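Local coordinates for protein cellulose hydrolase (Bacillus licheniformis, PDB 4YZT) that hydrolyses internal beta-1,4-glucosidic bonds of cellulose as a family 5 endo-beta-1,4-glucanase with a barrel-shaped catalytic domain, at residues P85-D90 against L137-K142; I144-K149 against R183-K188; E153-E158 against G190-I195; D216-T221 against E263-I268. All blocks are in the same frame, centred on the assembly; numbering follows the deposited sequence.

All four contacts lie in the (beta/alpha)8 barrel of the enzyme, and they pass from its outer layer to its sheet. Interactions 1 and 2 both use helix 130-147. The first, partly buried, sets it against a loop, while the second, at the surface, sets its end against that of helix 168-184; in each, a long lysine reaches a backbone carbonyl. Interactions 3 and 4 are buried and hold strands 155-158 to 194-196 and 218-224 to 267-272 by parallel backbone ladders and branched apolar side chains. Strands 194-196 and 218-224 are neighbours, which puts interactions 3 and 4 in one sheet. Between the layers, Trp141 of interaction 1 packs on Phe157 of interaction 3.

Interaction 1. Residues P85-D90 against L137-K142; sequences PEYPID and LGKVWK
Lys139 reaches out from its helix to the carbonyl of Pro85, and this is the one hydrogen bond between the two segments: NZ donates to Pro85 O at 2.6 Å. The ammonium arrives bent away from the C=O direction, with a C=O...N angle of 147°, and out of the carbonyl plane. Lysine suits the place because of its length. CG lies anti to the carbonyl carbon (chi1 -72°) and the chain is extended from there on, which carries NZ across to a carbonyl in an irregular loop. The charge has a second partner in Asp135, one turn earlier on the helix, with which NZ forms a salt bridge. Glu86 adds an opposite charge nearby, its OE2 4.2 Å from Lys139 NZ, too far for a salt bridge but probably favourable.

The loop 85-90 leads from strand 70-73 of the TIM barrel into helix 91-105, for which Asp90 is the N-cap, so the contact lays a beta-alpha connection along the flank of helix 130-147, the neighbour of 91-105 in the barrel wall. Gln143 strengthens the join by bonding both Tyr87 O and Ile89 N.

Apolar contacts make up the remainder. The methylenes of Lys139 run past the tyrosine, with CD in the ring plane at the edge, 3.8 Å from Tyr87 CD2. Further along, Ile89 points its CD1 at the helix and meets Val140 CG1 at 4.1 Å, the two side chains crossing at about a right angle. CD1 also comes to 4.0 Å from Val140 O, and the slender end of an isoleucine fits there beside the backbone.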
# COMPACT_ATOMS: atom_id res chain seq x y z
N PRO A 85 30.61 -12.03 -21.24
CA PRO A 85 29.70 -13.18 -21.14
C PRO A 85 29.35 -13.63 -19.72
O PRO A 85 28.40 -14.40 -19.58
CB PRO A 85 30.49 -14.28 -21.86
CG PRO A 85 31.91 -13.97 -21.53
CD PRO A 85 31.99 -12.45 -21.53
N GLU A 86 30.08 -13.19 -18.70
CA GLU A 86 29.85 -13.73 -17.35
C GLU A 86 28.91 -12.88 -16.49
O GLU A 86 28.41 -13.35 -15.47
CB GLU A 86 31.18 -13.92 -16.62
CG GLU A 86 32.00 -15.10 -17.14
CD GLU A 86 31.14 -16.33 -17.47
OE1 GLU A 86 30.51 -16.90 -16.55
OE2 GLU A 86 31.10 -16.72 -18.66
N TYR A 87 28.67 -11.64 -16.91
CA TYR A 87 27.78 -10.72 -16.19
C TYR A 87 28.08 -10.66 -14.67
O TYR A 87 27.18 -10.81 -13.84
CB TYR A 87 26.32 -11.13 -16.41
CG TYR A 87 25.89 -11.16 -17.87
CD1 TYR A 87 25.67 -9.98 -18.59
CD2 TYR A 87 25.70 -12.36 -18.53
CE1 TYR A 87 25.27 -10.02 -19.94
CE2 TYR A 87 25.30 -12.41 -19.85
CZ TYR A 87 25.08 -11.24 -20.55
OH TYR A 87 24.69 -11.33 -21.87
N PRO A 88 29.36 -10.43 -14.31
CA PRO A 88 29.70 -10.45 -12.89
C PRO A 88 28.97 -9.34 -12.13
O PRO A 88 28.95 -8.20 -12.57
CB PRO A 88 31.22 -10.23 -12.88
CG PRO A 88 31.48 -9.45 -14.12
CD PRO A 88 30.49 -9.95 -15.14
N ILE A 89 28.36 -9.69 -11.00
CA ILE A 89 27.71 -8.69 -10.17
C ILE A 89 28.79 -7.97 -9.36
O ILE A 89 29.69 -8.61 -8.80
CB ILE A 89 26.64 -9.32 -9.25
CG1 ILE A 89 25.48 -9.85 -10.09
CG2 ILE A 89 26.14 -8.31 -8.24
CD1 ILE A 89 24.61 -10.88 -9.40
N ASP A 90 28.71 -6.64 -9.35
CA ASP A 90 29.61 -5.79 -8.59
C ASP A 90 29.78 -6.27 -7.14
O ASP A 90 28.79 -6.48 -6.44
CB ASP A 90 29.08 -4.37 -8.60
CG ASP A 90 29.93 -3.42 -7.81
OD1 ASP A 90 29.67 -3.29 -6.59
OD2 ASP A 90 30.85 -2.79 -8.39
N LEU A 137 20.06 -13.96 -17.34
CA LEU A 137 19.33 -14.12 -16.09
C LEU A 137 19.83 -15.35 -15.31
O LEU A 137 20.01 -15.28 -14.08
CB LEU A 137 17.82 -14.22 -16.36
CG LEU A 137 16.86 -14.38 -15.16
CD1 LEU A 137 16.97 -13.21 -14.19
CD2 LEU A 137 15.43 -14.51 -15.63
N GLY A 138 20.07 -16.45 -16.01
CA GLY A 138 20.67 -17.62 -15.41
C GLY A 138 22.00 -17.33 -14.72
O GLY A 138 22.26 -17.79 -13.61
N LYS A 139 22.85 -16.55 -15.38
CA LYS A 139 24.15 -16.25 -14.81
C LYS A 139 24.02 -15.33 -13.59
O LYS A 139 24.80 -15.44 -12.64
CB LYS A 139 25.08 -15.66 -15.86
CG LYS A 139 25.55 -16.70 -16.89
CD LYS A 139 26.33 -16.09 -18.04
CE LYS A 139 26.80 -17.16 -19.05
NZ LYS A 139 27.22 -16.57 -20.37
N VAL A 140 23.03 -14.45 -13.61
CA VAL A 140 22.73 -13.59 -12.47
C VAL A 140 22.21 -14.44 -11.30
O VAL A 140 22.70 -14.30 -10.18
CB VAL A 140 21.71 -12.49 -12.83
CG1 VAL A 140 21.22 -11.73 -11.58
CG2 VAL A 140 22.30 -11.52 -13.86
N TRP A 141 21.25 -15.33 -11.56
CA TRP A 141 20.67 -16.11 -10.47
C TRP A 141 21.69 -17.11 -9.90
O TRP A 141 21.68 -17.34 -8.70
CB TRP A 141 19.39 -16.84 -10.91
CG TRP A 141 18.16 -16.22 -10.29
CD1 TRP A 141 17.10 -15.66 -10.95
CD2 TRP A 141 17.90 -16.05 -8.89
NE1 TRP A 141 16.19 -15.16 -10.04
CE2 TRP A 141 16.65 -15.38 -8.77
CE3 TRP A 141 18.59 -16.39 -7.72
CZ2 TRP A 141 16.09 -15.06 -7.53
CZ3 TRP A 141 18.03 -16.07 -6.50
CH2 TRP A 141 16.80 -15.41 -6.41
N LYS A 142 22.57 -17.67 -10.74
CA LYS A 142 23.58 -18.58 -10.19
C LYS A 142 24.46 -17.81 -9.20
O LYS A 142 24.78 -18.32 -8.14
CB LYS A 142 24.42 -19.24 -11.29
CG LYS A 142 25.36 -20.33 -10.77
CD LYS A 142 26.21 -20.94 -11.88
CE LYS A 142 25.38 -21.81 -12.81

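Interaction 2. Residues I144-K149 against R183-K188; sequences IAERFK and RSTGGK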
# COMPACT_ATOMS: atom_id res chain seq x y z
N ILE A 144 23.63 -15.10 -7.36
CA ILE A 144 22.86 -14.83 -6.15
C ILE A 144 22.72 -16.12 -5.32
O ILE A 144 22.94 -16.12 -4.12
CB ILE A 144 21.47 -14.25 -6.48
CG1 ILE A 144 21.63 -12.98 -7.32
CG2 ILE A 144 20.69 -13.93 -5.21
CD1 ILE A 144 20.29 -12.39 -7.78
N ALA A 145 22.36 -17.22 -5.98
CA ALA A 145 22.18 -18.49 -5.28
C ALA A 145 23.43 -18.93 -4.53
O ALA A 145 23.36 -19.43 -3.40
CB ALA A 145 21.75 -19.58 -6.26
N GLU A 146 24.58 -18.76 -5.18
CA GLU A 146 25.85 -19.19 -4.59
C GLU A 146 26.21 -18.35 -3.36
O GLU A 146 26.63 -18.91 -2.34
CB GLU A 146 26.98 -19.11 -5.62
CG GLU A 146 26.94 -20.15 -6.73
CD GLU A 146 27.42 -21.52 -6.31
OE1 GLU A 146 27.90 -21.69 -5.16
OE2 GLU A 146 27.34 -22.45 -7.14
N ARG A 147 26.06 -17.03 -3.45
CA ARG A 147 26.37 -16.15 -2.33
C ARG A 147 25.53 -16.48 -1.10
O ARG A 147 26.03 -16.50 0.02
CB ARG A 147 26.17 -14.68 -2.72
CG ARG A 147 26.42 -13.68 -1.57
CD ARG A 147 27.83 -13.81 -0.96
NE ARG A 147 28.84 -13.09 -1.74
CZ ARG A 147 29.29 -11.88 -1.44
NH1 ARG A 147 28.86 -11.26 -0.35
NH2 ARG A 147 30.19 -11.30 -2.21
N PHE A 148 24.24 -16.76 -1.31
CA PHE A 148 23.31 -16.93 -0.20
C PHE A 148 22.99 -18.41 0.07
O PHE A 148 22.07 -18.72 0.83
CB PHE A 148 22.02 -16.14 -0.50
CG PHE A 148 22.22 -14.65 -0.45
CD1 PHE A 148 22.06 -13.96 0.75
CD2 PHE A 148 22.59 -13.94 -1.58
CE1 PHE A 148 22.25 -12.56 0.82
CE2 PHE A 148 22.79 -12.55 -1.53
CZ PHE A 148 22.62 -11.87 -0.32
N LYS A 149 23.78 -19.30 -0.52
CA LYS A 149 23.56 -20.74 -0.42
C LYS A 149 23.47 -21.28 1.02
O LYS A 149 22.66 -22.18 1.31
CB LYS A 149 24.70 -21.46 -1.16
CG LYS A 149 24.69 -22.98 -0.98
CD LYS A 149 25.78 -23.65 -1.82
CE LYS A 149 25.84 -25.14 -1.52
NZ LYS A 149 26.84 -25.87 -2.37
N ARG A 183 18.58 -25.06 -7.52
CA ARG A 183 18.70 -26.41 -6.98
C ARG A 183 20.08 -27.00 -7.24
O ARG A 183 20.67 -27.65 -6.37
CB ARG A 183 17.63 -27.32 -7.57
CG ARG A 183 16.21 -26.92 -7.17
CD ARG A 183 16.03 -26.94 -5.65
NE ARG A 183 14.65 -26.62 -5.29
CZ ARG A 183 14.28 -25.76 -4.35
NH1 ARG A 183 15.20 -25.11 -3.63
NH2 ARG A 183 12.99 -25.55 -4.13
N SER A 184 20.62 -26.74 -8.43
CA SER A 184 21.91 -27.32 -8.80
C SER A 184 23.09 -26.84 -7.95
O SER A 184 24.09 -27.53 -7.85
CB SER A 184 22.20 -27.05 -10.27
OG SER A 184 21.45 -27.94 -11.09
N THR A 185 22.97 -25.67 -7.32
CA THR A 185 24.06 -25.21 -6.46
C THR A 185 24.17 -26.09 -5.21
O THR A 185 25.20 -26.09 -4.54
CB THR A 185 23.90 -23.73 -6.06
OG1 THR A 185 22.66 -23.54 -5.37
CG2 THR A 185 23.95 -22.84 -7.29
N GLY A 186 23.11 -26.83 -4.90
CA GLY A 186 23.15 -27.81 -3.82
C GLY A 186 23.17 -27.25 -2.40
O GLY A 186 22.83 -26.10 -2.17
N GLY A 187 23.58 -28.08 -1.44
CA GLY A 187 23.55 -27.69 -0.04
C GLY A 187 22.15 -27.28 0.39
O GLY A 187 21.17 -27.92 0.01
N LYS A 188 22.03 -26.20 1.16
CA LYS A 188 20.72 -25.74 1.62
C LYS A 188 19.83 -25.21 0.48
O LYS A 188 18.61 -25.14 0.63
CB LYS A 188 20.87 -24.68 2.71
CG LYS A 188 21.45 -25.23 4.02
CD LYS A 188 21.51 -24.18 5.13
CE LYS A 188 20.12 -23.77 5.62
NZ LYS A 188 19.58 -24.70 6.66
O HOH W 1 27.62 -24.47 -4.96
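Lys149 stretches across to the backbone of Thr185, where NZ donates a hydrogen bond to Thr185 O at 2.7 Å. The carbonyl is met fairly straight, with a C=O...N angle of 160°. The side chain is extended, beginning with CG anti to the backbone N (chi1 173°), so that its methylenes pass alongside the loop and CE comes to 3.2 Å from Gly186 O. A water lies 2.8 Å from Glu146 OE1 and 2.9 Å from Thr185 O, placed to donate to either oxygen, so the carbonyl may also be held by the water.

Two neighbouring helices of the barrel's outer layer, 130-147 and 168-184, come together here at their C-terminal ends. A lysine is well suited to such a place, since its positive charge probably interacts favourably with the partly negative C-terminal end of helix 168-184. Replacing it with an alanine removes the ammonium, which would probably leave Thr185 O without its charged donor and open a gap over the 186-187 backbone.

Van der Waals contacts fill the rest. Thr185 turns its methyl to the helix, CG2 touching Ala145 CB at 4.1 Å and Glu146 OE2 at 3.4 Å; its hydroxyl is engaged by Ile182 O and Asn189 ND2. The small alanine lets the two backbones come near. Gly186 and Gly187 both have positive phi, and at Gly187 a side chain would run into Lys149 CE, so glycine is needed for the lysine to lie so near. Beyond them Lys188 CB packs at 3.4 Å on Lys149 O, while the rest of its chain leads away.

Interaction 3. Residues E153-E158 against G190-I195; sequences ERLLFE and GQRLVI
The parallel pairing of Phe157 with Val194 and of Glu158 with Ile195 joins the two strands of a beta-alpha-beta unit, 155-158 and 194-196, whose crossover is helix 168-184. Phe157 straddles the register: its N donates to Leu193 O at 3.2 Å, and its O accepts from Ile195 N at 2.7 Å, both bonds nearly straight.

Before the ladder, toward the N-terminal ends of the segments, the chains are farther apart, and Arg192 takes over. Its NH1 donates to Leu155 O at 2.9 Å, the oxygen lying within 3° of the guanidinium plane. The other N-H groups go to Ser152 O, Lys151 O, Lys149 O and Asn189 OD1, and these five bonds fix the group's rotation and satisfy it where it is buried. CG anti to the backbone N and an extended chi2 carry CD over the centre of the Phe157 ring, a CH-pi contact 3.5 Å from the centroid; the bend at chi3 (-51°) then turns the guanidinium toward Leu155 O, its plane tilted 35° from the ring. A water donates to Glu153 O and Leu155 O and accepts from Leu193 N, filling in for direct backbone pairing.

In the barrel the two sides of this sheet differ. Phe157 and Val194 face the helices and pack on Ile182 and Leu179. Glu158 and Ile195 turn to the interior, with Glu158 CB 4.0 Å from Ile195 CB and the carboxylate salt-bridged to Arg72. Leu156 shares this side, its CD2 touching Ile195 CD1 at 3.9 Å and Leu193 CB at 3.9 Å; branched aliphatic chains fill the barrel well. Past the strand, Asn161 and Glu162 line the pocket holding the bound glycan.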
# COMPACT_ATOMS: atom_id res chain seq x y z
N GLU A 153 17.21 -21.41 6.57
CA GLU A 153 16.00 -21.71 5.82
C GLU A 153 14.94 -20.61 5.94
O GLU A 153 13.89 -20.68 5.29
CB GLU A 153 15.41 -23.05 6.29
CG GLU A 153 14.95 -23.01 7.75
CD GLU A 153 14.69 -24.40 8.35
OE1 GLU A 153 13.77 -25.10 7.89
OE2 GLU A 153 15.41 -24.78 9.30
N ARG A 154 15.19 -19.61 6.80
CA ARG A 154 14.28 -18.47 6.89
C ARG A 154 14.50 -17.50 5.73
O ARG A 154 13.73 -16.55 5.57
CB ARG A 154 14.44 -17.74 8.23
CG ARG A 154 13.98 -18.59 9.41
CD ARG A 154 13.75 -17.81 10.70
NE ARG A 154 13.22 -18.73 11.71
CZ ARG A 154 12.44 -18.40 12.74
NH1 ARG A 154 12.07 -17.14 12.95
NH2 ARG A 154 12.02 -19.35 13.57
N LEU A 155 15.51 -17.75 4.90
CA LEU A 155 15.66 -16.93 3.70
C LEU A 155 15.04 -17.66 2.50
O LEU A 155 15.38 -18.81 2.22
CB LEU A 155 17.13 -16.60 3.44
CG LEU A 155 17.44 -15.80 2.15
CD1 LEU A 155 16.83 -14.40 2.15
CD2 LEU A 155 18.94 -15.74 1.92
N LEU A 156 14.13 -16.96 1.83
CA LEU A 156 13.43 -17.45 0.65
C LEU A 156 13.94 -16.70 -0.58
O LEU A 156 14.30 -15.53 -0.49
CB LEU A 156 11.91 -17.25 0.78
CG LEU A 156 11.12 -18.02 1.86
CD1 LEU A 156 11.25 -17.35 3.22
CD2 LEU A 156 9.64 -18.13 1.48
N PHE A 157 13.99 -17.38 -1.73
CA PHE A 157 14.31 -16.70 -2.99
C PHE A 157 13.05 -16.50 -3.82
O PHE A 157 12.28 -17.45 -4.02
CB PHE A 157 15.31 -17.50 -3.85
CG PHE A 157 16.68 -17.67 -3.25
CD1 PHE A 157 17.15 -16.85 -2.25
CD2 PHE A 157 17.51 -18.69 -3.72
CE1 PHE A 157 18.44 -17.04 -1.72
CE2 PHE A 157 18.79 -18.88 -3.20
CZ PHE A 157 19.25 -18.05 -2.20
N GLU A 158 12.85 -15.29 -4.33
CA GLU A 158 11.77 -15.01 -5.28
C GLU A 158 12.38 -14.73 -6.67
O GLU A 158 13.12 -13.76 -6.85
CB GLU A 158 10.91 -13.84 -4.82
CG GLU A 158 9.85 -13.44 -5.85
CD GLU A 158 9.08 -12.19 -5.45
OE1 GLU A 158 9.49 -11.52 -4.48
OE2 GLU A 158 8.07 -11.87 -6.12
N GLY A 190 19.24 -26.80 -2.00
CA GLY A 190 18.51 -27.99 -2.42
C GLY A 190 17.10 -28.00 -1.87
O GLY A 190 16.18 -28.52 -2.50
N GLN A 191 16.92 -27.41 -0.69
CA GLN A 191 15.62 -27.41 -0.04
C GLN A 191 15.05 -26.03 0.22
O GLN A 191 13.94 -25.90 0.76
CB GLN A 191 15.70 -28.18 1.28
CG GLN A 191 16.09 -29.65 1.11
CD GLN A 191 15.05 -30.43 0.34
OE1 GLN A 191 13.84 -30.27 0.55
NE2 GLN A 191 15.50 -31.28 -0.57
N ARG A 192 15.77 -24.98 -0.17
CA ARG A 192 15.31 -23.63 0.11
C ARG A 192 13.97 -23.35 -0.57
O ARG A 192 13.73 -23.82 -1.68
CB ARG A 192 16.35 -22.60 -0.33
CG ARG A 192 16.02 -21.18 0.12
CD ARG A 192 17.15 -20.20 -0.19
NE ARG A 192 18.42 -20.69 0.31
CZ ARG A 192 18.80 -20.64 1.58
NH1 ARG A 192 18.00 -20.13 2.51
NH2 ARG A 192 19.98 -21.13 1.93
N LEU A 193 13.08 -22.66 0.13
CA LEU A 193 11.81 -22.27 -0.48
C LEU A 193 12.06 -21.26 -1.61
O LEU A 193 12.77 -20.28 -1.43
CB LEU A 193 10.85 -21.69 0.57
CG LEU A 193 10.37 -22.72 1.60
CD1 LEU A 193 9.51 -22.04 2.66
CD2 LEU A 193 9.60 -23.86 0.92
N VAL A 194 11.50 -21.54 -2.78
CA VAL A 194 11.65 -20.68 -3.94
C VAL A 194 10.27 -20.21 -4.40
O VAL A 194 9.36 -21.02 -4.58
CB VAL A 194 12.39 -21.41 -5.10
CG1 VAL A 194 12.45 -20.52 -6.34
CG2 VAL A 194 13.79 -21.81 -4.65
N ILE A 195 10.13 -18.90 -4.57
CA ILE A 195 8.82 -18.30 -4.85
C ILE A 195 8.65 -18.00 -6.34
O ILE A 195 9.44 -17.25 -6.91
CB ILE A 195 8.64 -17.00 -4.05
CG1 ILE A 195 8.85 -17.26 -2.55
CG2 ILE A 195 7.25 -16.40 -4.29
CD1 ILE A 195 9.21 -15.99 -1.76
O HOH W 2 13.78 -21.14 2.56

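Interaction 4. Residues D216-T221 against E263-I268; sequences DRIVLT and EGYPVI
The Tyr265 ring receives Ile218 at its edge, where CD1 lies near the ring plane, 3.9 Å from Tyr265 CE1, the two side chains running side by side in the same direction. Leu220 comes in obliquely at the root of the ring, its CD1 3.8 Å from Tyr265 CB. The next ring, that of Pro266, turns CB to Val219 CG2 and sets CD at 3.6 Å from Ile218 O. Having no N-H, Pro266 cannot give the rung a regular ladder would make to that oxygen, so the ladder begins with its carbonyl, which accepts from Leu220 N at 3.0 Å.

Leu220 O takes Ile268 N in turn at 2.8 Å, continuing a parallel ladder in which Leu220 pairs with Val267 and Thr221 with Ile268. Leu220 and Val267 lie on one side of the sheet. On the other, Val219 CG1 packs tightly against Ile268 CG1 at 3.6 Å, and beta-branched residues suit the extended backbone here. One rung further on, Thr221 adds a side-chain bond: with OG1 anti to the backbone N (chi1 -163°), its hydroxyl donates to Ile268 O at 2.6 Å, reaching the carbonyl from 35° out of its plane. A valine in its place would probably leave Ile268 O without this donor and the two strands less firmly joined.

Val219, Pro266 and Ile268 also touch Leu27 of helix 24-31, and Ile268 meets strand 299-303. The arrangement is that of adjacent parallel strands in a TIM barrel, with the chains of 218-224 and 267-272 leading on to the glycan-pocket residues His223, Tyr225 and Glu271.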
# COMPACT_ATOMS: atom_id res chain seq x y z
N ASP A 216 8.97 -29.87 -4.88
CA ASP A 216 8.10 -29.88 -3.71
C ASP A 216 8.53 -28.89 -2.63
O ASP A 216 8.05 -28.97 -1.50
CB ASP A 216 8.00 -31.30 -3.13
CG ASP A 216 9.33 -31.90 -2.81
OD1 ASP A 216 9.40 -33.13 -2.64
OD2 ASP A 216 10.32 -31.14 -2.74
N ARG A 217 9.40 -27.95 -2.98
CA ARG A 217 9.73 -26.84 -2.08
C ARG A 217 9.55 -25.48 -2.78
O ARG A 217 10.47 -24.64 -2.81
CB ARG A 217 11.16 -26.98 -1.53
CG ARG A 217 11.42 -28.30 -0.77
CD ARG A 217 10.93 -28.22 0.67
NE ARG A 217 11.71 -27.27 1.47
CZ ARG A 217 11.36 -26.84 2.67
NH1 ARG A 217 12.13 -25.98 3.32
NH2 ARG A 217 10.23 -27.25 3.23
N ILE A 218 8.37 -25.27 -3.35
CA ILE A 218 8.07 -23.97 -3.97
C ILE A 218 6.91 -23.31 -3.26
O ILE A 218 6.12 -23.96 -2.60
CB ILE A 218 7.73 -24.08 -5.47
CG1 ILE A 218 6.59 -25.06 -5.72
CG2 ILE A 218 8.96 -24.47 -6.29
CD1 ILE A 218 6.10 -25.05 -7.17
N VAL A 219 6.85 -21.99 -3.40
CA VAL A 219 5.77 -21.16 -2.87
C VAL A 219 5.21 -20.36 -4.05
O VAL A 219 5.98 -19.89 -4.91
CB VAL A 219 6.27 -20.22 -1.75
CG1 VAL A 219 5.16 -19.27 -1.27
CG2 VAL A 219 6.79 -21.05 -0.58
N LEU A 220 3.89 -20.22 -4.12
CA LEU A 220 3.29 -19.46 -5.22
C LEU A 220 3.04 -18.03 -4.77
O LEU A 220 2.85 -17.78 -3.58
CB LEU A 220 1.99 -20.11 -5.69
CG LEU A 220 2.08 -21.61 -6.00
CD1 LEU A 220 0.76 -22.13 -6.57
CD2 LEU A 220 3.26 -21.93 -6.91
N THR A 221 3.03 -17.08 -5.71
CA THR A 221 2.81 -15.70 -5.34
C THR A 221 1.95 -14.95 -6.35
O THR A 221 1.87 -15.32 -7.52
CB THR A 221 4.16 -14.94 -5.18
OG1 THR A 221 3.96 -13.71 -4.45
CG2 THR A 221 4.82 -14.68 -6.54
N GLU A 263 -4.50 -27.80 -2.20
CA GLU A 263 -3.72 -28.88 -2.82
C GLU A 263 -2.29 -28.92 -2.28
O GLU A 263 -1.45 -29.69 -2.77
CB GLU A 263 -3.69 -28.73 -4.35
CG GLU A 263 -5.04 -28.95 -5.03
CD GLU A 263 -5.69 -30.26 -4.65
OE1 GLU A 263 -5.01 -31.30 -4.68
OE2 GLU A 263 -6.90 -30.25 -4.30
N GLY A 264 -2.00 -28.10 -1.28
CA GLY A 264 -0.71 -28.16 -0.60
C GLY A 264 0.34 -27.12 -0.99
O GLY A 264 1.47 -27.17 -0.49
N TYR A 265 -0.00 -26.21 -1.89
CA TYR A 265 0.92 -25.13 -2.26
C TYR A 265 0.82 -23.95 -1.31
O TYR A 265 -0.22 -23.30 -1.24
CB TYR A 265 0.64 -24.63 -3.69
CG TYR A 265 1.01 -25.61 -4.77
CD1 TYR A 265 2.33 -25.75 -5.17
CD2 TYR A 265 0.05 -26.40 -5.38
CE1 TYR A 265 2.69 -26.66 -6.16
CE2 TYR A 265 0.39 -27.31 -6.37
CZ TYR A 265 1.71 -27.43 -6.75
OH TYR A 265 2.07 -28.33 -7.74
N PRO A 266 1.92 -23.64 -0.59
CA PRO A 266 1.90 -22.39 0.18
C PRO A 266 1.79 -21.19 -0.76
O PRO A 266 2.22 -21.29 -1.92
CB PRO A 266 3.25 -22.39 0.91
CG PRO A 266 3.72 -23.84 0.85
CD PRO A 266 3.19 -24.35 -0.47
N VAL A 267 1.22 -20.09 -0.29
CA VAL A 267 1.05 -18.91 -1.12
C VAL A 267 1.45 -17.64 -0.37
O VAL A 267 1.08 -17.44 0.81
CB VAL A 267 -0.41 -18.79 -1.64
CG1 VAL A 267 -0.64 -17.45 -2.34
CG2 VAL A 267 -0.74 -19.95 -2.58
N ILE A 268 2.22 -16.80 -1.05
CA ILE A 268 2.60 -15.49 -0.55
C ILE A 268 1.99 -14.39 -1.40
O ILE A 268 2.20 -14.35 -2.61
CB ILE A 268 4.14 -15.29 -0.53
CG1 ILE A 268 4.79 -16.19 0.51
CG2 ILE A 268 4.49 -13.81 -0.21
CD1 ILE A 268 6.33 -16.13 0.50